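Cytosolic protein (Streptococcus thermophilus, PDB 2QZI) is of unknown function, a small cytosolic protein of the DUF1827 family. Local coordinates at residues A[76-86]-A[95-103]. Residues are numbered along the deposited sequence; the frame is centred on the assembly and turned at random.
Sequences IDKDIVLMDKL and IEISFPTTV
I76 and F99 meet through a methyl and a ring. CD1 of I76 sits over the centre of one face of the F99 ring, 3.7 Å from its centroid and 6° off the normal, a CH-pi contact. The opposite face carries CG2 of I97, offset toward the rim. CD2 of L86 reaches F99 CD1 obliquely, at 3.8 Å. With CG anti to the carbonyl carbon (chi1 -52°), the ring is set beneath I76 CD1. F99 CB meets V81 CG2. Helix 61-74 adds L72 against F99.

Beyond F99 the backbones join in a single beta bridge between V81 and T101. L82 N gives a nearly straight bond to P100 O, 2.8 Å long, arriving from above the carbonyl plane. T102 N bonds I80 O at 2.8 Å, in the carbonyl plane. L82 CD2 packs against CB of P100, and K85 CB approaches its CG from the same general side. I80 CD1 packs on V103 CG2 at 3.8 Å. T101 OG1 donates to V103 O at 2.7 Å, which holds one oxygen of the C-terminal carboxylate.

The loop between helix 61-74 and edge strand 87-91 pairs with the chain where it leaves strand 94-100, in the antiparallel sheet of an alpha+beta fold.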
ATOM      1  N   ILE A  76      -6.837   6.741  -2.814  1.00 80.77           N
ATOM      2  CA  ILE A  76      -5.868   7.573  -3.412  1.00 77.46           C
ATOM      3  C   ILE A  76      -6.545   8.708  -4.210  1.00 77.94           C
ATOM      4  O   ILE A  76      -7.502   8.483  -4.919  1.00 77.76           O
ATOM      5  CB  ILE A  76      -4.961   6.701  -4.296  1.00 78.68           C
ATOM      6  CG1 ILE A  76      -3.995   5.857  -3.434  1.00 75.64           C
ATOM      7  CG2 ILE A  76      -4.222   7.541  -5.260  1.00 73.63           C
ATOM      8  CD1 ILE A  76      -3.139   4.840  -4.208  1.00 68.36           C
ATOM      9  N   ASP A  77      -6.096   9.952  -4.071  1.00 75.75           N
ATOM     10  CA  ASP A  77      -6.805  11.026  -4.754  1.00 74.72           C
ATOM     11  C   ASP A  77      -6.090  11.092  -6.126  1.00 75.41           C
ATOM     12  O   ASP A  77      -4.930  11.500  -6.193  1.00 73.21           O
ATOM     13  CB  ASP A  77      -6.661  12.307  -3.918  1.00 75.15           C
ATOM     14  CG  ASP A  77      -7.171  13.572  -4.627  1.00 76.99           C
ATOM     15  OD1 ASP A  77      -7.567  13.539  -5.813  1.00 78.00           O
ATOM     16  OD2 ASP A  77      -7.176  14.630  -3.975  1.00 80.83           O
ATOM     17  N   LYS A  78      -6.747  10.630  -7.199  1.00 75.11           N
ATOM     18  CA  LYS A  78      -6.041  10.435  -8.475  1.00 74.98           C
ATOM     19  C   LYS A  78      -5.774  11.788  -9.148  1.00 74.68           C
ATOM     20  O   LYS A  78      -4.855  11.943  -9.964  1.00 75.92           O
ATOM     21  CB  LYS A  78      -6.778   9.445  -9.412  1.00 75.20           C
ATOM     22  CG  LYS A  78      -6.805   7.955  -8.874  1.00 75.61           C
ATOM     23  CD  LYS A  78      -7.517   6.962  -9.835  1.00 79.26           C
ATOM     24  CE  LYS A  78      -9.055   7.210 -10.028  1.00 79.59           C
ATOM     25  NZ  LYS A  78      -9.894   7.134  -8.751  1.00 76.14           N
ATOM     26  N   ASP A  79      -6.559  12.765  -8.766  1.00 72.70           N
ATOM     27  CA  ASP A  79      -6.401  14.064  -9.278  1.00 72.71           C
ATOM     28  C   ASP A  79      -4.951  14.656  -9.039  1.00 72.21           C
ATOM     29  O   ASP A  79      -4.459  15.403  -9.869  1.00 71.65           O
ATOM     30  CB  ASP A  79      -7.436  14.896  -8.603  1.00 72.71           C
ATOM     31  CG  ASP A  79      -7.977  15.978  -9.472  1.00 78.14           C
ATOM     32  OD1 ASP A  79      -7.708  16.013 -10.722  1.00 81.67           O
ATOM     33  OD2 ASP A  79      -8.689  16.819  -8.873  1.00 79.87           O
ATOM     34  N   ILE A  80      -4.303  14.300  -7.923  1.00 71.70           N
ATOM     35  CA  ILE A  80      -2.938  14.765  -7.614  1.00 72.66           C
ATOM     36  C   ILE A  80      -1.868  13.725  -7.941  1.00 72.66           C
ATOM     37  O   ILE A  80      -0.694  14.007  -7.780  1.00 72.23           O
ATOM     38  CB  ILE A  80      -2.749  15.176  -6.105  1.00 72.75           C
ATOM     39  CG1 ILE A  80      -3.123  13.985  -5.199  1.00 71.24           C
ATOM     40  CG2 ILE A  80      -3.439  16.549  -5.850  1.00 71.39           C
ATOM     41  CD1 ILE A  80      -2.656  14.028  -3.682  1.00 68.43           C
ATOM     42  N   VAL A  81      -2.277  12.519  -8.349  1.00 73.45           N
ATOM     43  CA  VAL A  81      -1.302  11.522  -8.675  1.00 74.25           C
ATOM     44  C   VAL A  81      -0.842  11.610 -10.095  1.00 73.10           C
ATOM     45  O   VAL A  81      -1.587  11.956 -10.984  1.00 71.98           O
ATOM     46  CB  VAL A  81      -1.518  10.023  -8.098  1.00 75.55           C
ATOM     47  CG1 VAL A  81      -2.815   9.753  -7.576  1.00 77.69           C
ATOM     48  CG2 VAL A  81      -0.982   8.899  -9.062  1.00 76.65           C
ATOM     49  N   LEU A  82       0.435  11.358 -10.253  1.00 73.74           N
ATOM     50  CA  LEU A  82       1.097  11.311 -11.532  1.00 74.72           C
ATOM     51  C   LEU A  82       0.952   9.856 -12.094  1.00 75.40           C
ATOM     52  O   LEU A  82       1.821   8.993 -11.921  1.00 74.64           O
ATOM     53  CB  LEU A  82       2.531  11.700 -11.287  1.00 74.53           C
ATOM     54  CG  LEU A  82       2.910  13.196 -11.379  1.00 78.45           C
ATOM     55  CD1 LEU A  82       1.770  14.168 -11.637  1.00 77.02           C
ATOM     56  CD2 LEU A  82       3.803  13.669 -10.240  1.00 80.19           C
HETATM   57  N   MSE A  83      -0.183   9.614 -12.744  1.00 75.51           N
HETATM   58  CA  MSE A  83      -0.593   8.303 -13.164  1.00 77.59           C
HETATM   59  C   MSE A  83       0.249   7.715 -14.253  1.00 78.41           C
HETATM   60  O   MSE A  83       0.220   6.505 -14.439  1.00 78.53           O
HETATM   61  CB  MSE A  83      -2.072   8.302 -13.567  1.00 78.32           C
HETATM   62  CG  MSE A  83      -2.791   7.025 -13.118  1.00 84.59           C
HETATM   63 SE   MSE A  83      -3.214   7.022 -11.230  0.85 87.93          SE
HETATM   64  CE  MSE A  83      -3.603   8.937 -11.409  1.00 91.29           C
ATOM     65  N   ASP A  84       1.007   8.556 -14.976  1.00 77.95           N
ATOM     66  CA  ASP A  84       1.964   8.058 -15.904  1.00 78.81           C
ATOM     67  C   ASP A  84       3.328   7.809 -15.233  1.00 78.72           C
ATOM     68  O   ASP A  84       4.285   7.490 -15.942  1.00 78.05           O
ATOM     69  CB  ASP A  84       2.182   9.098 -17.020  1.00 80.08           C
ATOM     70  CG  ASP A  84       2.643  10.449 -16.454  1.00 83.71           C
ATOM     71  OD1 ASP A  84       2.275  10.786 -15.281  1.00 88.61           O
ATOM     72  OD2 ASP A  84       3.341  11.188 -17.178  1.00 90.30           O
ATOM     73  N   LYS A  85       3.461   7.981 -13.912  1.00 77.15           N
ATOM     74  CA  LYS A  85       4.806   7.877 -13.272  1.00 75.70           C
ATOM     75  C   LYS A  85       4.790   6.803 -12.182  1.00 74.55           C
ATOM     76  O   LYS A  85       5.651   6.790 -11.296  1.00 74.72           O
ATOM     77  CB  LYS A  85       5.270   9.199 -12.658  1.00 75.06           C
ATOM     78  CG  LYS A  85       5.270  10.376 -13.586  1.00 77.53           C
ATOM     79  CD  LYS A  85       6.431  10.356 -14.448  1.00 82.50           C
ATOM     80  CE  LYS A  85       6.581  11.714 -15.163  1.00 85.05           C
ATOM     81  NZ  LYS A  85       6.937  11.507 -16.553  1.00 79.47           N
ATOM     82  N   LEU A  86       3.798   5.923 -12.227  1.00 73.94           N
ATOM     83  CA  LEU A  86       3.726   4.807 -11.257  1.00 73.46           C
ATOM     84  C   LEU A  86       4.976   3.917 -11.358  1.00 74.08           C
ATOM     85  O   LEU A  86       5.475   3.654 -12.483  1.00 74.48           O
ATOM     86  CB  LEU A  86       2.458   3.980 -11.482  1.00 73.56           C
ATOM     87  CG  LEU A  86       1.126   4.769 -11.415  1.00 74.63           C
ATOM     88  CD1 LEU A  86      -0.103   3.865 -11.149  1.00 75.13           C
ATOM     89  CD2 LEU A  86       1.215   5.877 -10.336  1.00 71.47           C
ATOM     90  N   ILE A  95       6.121  -6.638  -3.005  1.00 75.48           N
ATOM     91  CA  ILE A  95       5.791  -5.699  -4.039  1.00 76.49           C
ATOM     92  C   ILE A  95       5.560  -4.314  -3.427  1.00 76.13           C
ATOM     93  O   ILE A  95       4.853  -4.153  -2.423  1.00 77.17           O
ATOM     94  CB  ILE A  95       4.586  -6.150  -4.895  1.00 77.14           C
ATOM     95  CG1 ILE A  95       4.823  -7.563  -5.417  1.00 74.74           C
ATOM     96  CG2 ILE A  95       4.412  -5.218  -6.124  1.00 76.47           C
ATOM     97  CD1 ILE A  95       3.537  -8.330  -5.593  1.00 78.51           C
ATOM     98  N   GLU A  96       6.206  -3.353  -4.066  1.00 75.48           N
ATOM     99  CA  GLU A  96       6.272  -1.952  -3.690  1.00 76.42           C
ATOM    100  C   GLU A  96       5.747  -1.130  -4.850  1.00 74.48           C
ATOM    101  O   GLU A  96       6.349  -1.098  -5.895  1.00 73.18           O
ATOM    102  CB  GLU A  96       7.750  -1.551  -3.423  1.00 76.13           C
ATOM    103  CG  GLU A  96       8.350  -2.447  -2.319  1.00 80.76           C
ATOM    104  CD  GLU A  96       9.821  -2.222  -2.081  1.00 88.44           C
ATOM    105  OE1 GLU A  96      10.101  -1.435  -1.155  1.00 92.84           O
ATOM    106  OE2 GLU A  96      10.696  -2.844  -2.780  1.00 89.69           O
ATOM    107  N   ILE A  97       4.614  -0.472  -4.635  1.00 74.42           N
ATOM    108  CA  ILE A  97       4.075   0.445  -5.643  1.00 74.81           C
ATOM    109  C   ILE A  97       4.155   1.888  -5.142  1.00 74.55           C
ATOM    110  O   ILE A  97       3.662   2.195  -4.064  1.00 73.38           O
ATOM    111  CB  ILE A  97       2.622   0.113  -6.065  1.00 74.93           C
ATOM    112  CG1 ILE A  97       2.441  -1.407  -6.190  1.00 75.72           C
ATOM    113  CG2 ILE A  97       2.285   0.874  -7.367  1.00 73.60           C
ATOM    114  CD1 ILE A  97       1.004  -1.857  -6.549  1.00 74.68           C
ATOM    115  N   SER A  98       4.792   2.752  -5.930  1.00 73.07           N
ATOM    116  CA  SER A  98       4.932   4.164  -5.583  1.00 73.83           C
ATOM    117  C   SER A  98       4.043   4.947  -6.493  1.00 73.36           C
ATOM    118  O   SER A  98       4.050   4.724  -7.704  1.00 72.94           O
ATOM    119  CB  SER A  98       6.371   4.653  -5.782  1.00 75.19           C
ATOM    120  OG  SER A  98       7.160   3.749  -5.001  1.00 79.25           O
ATOM    121  N   PHE A  99       3.322   5.892  -5.901  1.00 71.68           N
ATOM    122  CA  PHE A  99       2.413   6.744  -6.641  1.00 71.37           C
ATOM    123  C   PHE A  99       2.862   8.211  -6.415  1.00 70.27           C
ATOM    124  O   PHE A  99       2.502   8.831  -5.411  1.00 71.18           O
ATOM    125  CB  PHE A  99       0.974   6.593  -6.169  1.00 69.43           C
ATOM    126  CG  PHE A  99       0.433   5.147  -6.124  1.00 71.80           C
ATOM    127  CD1 PHE A  99      -0.452   4.701  -7.103  1.00 73.66           C
ATOM    128  CD2 PHE A  99       0.737   4.291  -5.077  1.00 70.01           C
ATOM    129  CE1 PHE A  99      -1.035   3.399  -7.065  1.00 74.40           C
ATOM    130  CE2 PHE A  99       0.184   2.985  -5.003  1.00 70.57           C
ATOM    131  CZ  PHE A  99      -0.732   2.544  -5.981  1.00 74.69           C
ATOM    132  N   PRO A 100       3.645   8.764  -7.346  1.00 70.23           N
ATOM    133  CA  PRO A 100       4.041  10.185  -7.128  1.00 70.23           C
ATOM    134  C   PRO A 100       2.837  11.151  -7.181  1.00 71.56           C
ATOM    135  O   PRO A 100       1.761  10.834  -7.814  1.00 71.75           O
ATOM    136  CB  PRO A 100       5.081  10.481  -8.274  1.00 69.34           C
ATOM    137  CG  PRO A 100       5.534   9.140  -8.761  1.00 69.14           C
ATOM    138  CD  PRO A 100       4.265   8.168  -8.532  1.00 68.60           C
ATOM    139  N   THR A 101       2.979  12.311  -6.520  1.00 70.14           N
ATOM    140  CA  THR A 101       1.900  13.251  -6.480  1.00 69.60           C
ATOM    141  C   THR A 101       2.439  14.614  -6.712  1.00 70.70           C
ATOM    142  O   THR A 101       3.612  14.838  -6.463  1.00 71.60           O
ATOM    143  CB  THR A 101       1.124  13.210  -5.132  1.00 69.98           C
ATOM    144  OG1 THR A 101       1.944  13.573  -4.007  1.00 67.81           O
ATOM    145  CG2 THR A 101       0.498  11.769  -4.894  1.00 66.23           C
ATOM    146  N   THR A 102       1.589  15.531  -7.192  1.00 70.35           N
ATOM    147  CA  THR A 102       1.971  16.918  -7.351  1.00 70.78           C
ATOM    148  C   THR A 102       2.370  17.569  -6.021  1.00 71.81           C
ATOM    149  O   THR A 102       3.420  18.172  -5.916  1.00 73.20           O
ATOM    150  CB  THR A 102       0.857  17.717  -8.058  1.00 70.39           C
ATOM    151  OG1 THR A 102      -0.387  17.496  -7.373  1.00 69.92           O
ATOM    152  CG2 THR A 102       0.734  17.262  -9.510  1.00 65.88           C
ATOM    153  N   VAL A 103       1.549  17.386  -5.001  1.00 73.53           N
ATOM    154  CA  VAL A 103       1.702  18.069  -3.740  1.00 73.89           C
ATOM    155  C   VAL A 103       2.493  17.191  -2.744  1.00 75.23           C
ATOM    156  O   VAL A 103       2.453  15.957  -2.743  1.00 74.86           O
ATOM    157  CB  VAL A 103       0.287  18.434  -3.104  1.00 73.96           C
ATOM    158  CG1 VAL A 103      -0.416  19.498  -3.870  1.00 69.52           C
ATOM    159  CG2 VAL A 103      -0.648  17.156  -2.858  1.00 73.13           C
ATOM    160  OXT VAL A 103       3.215  17.712  -1.885  1.00 76.92           O
TER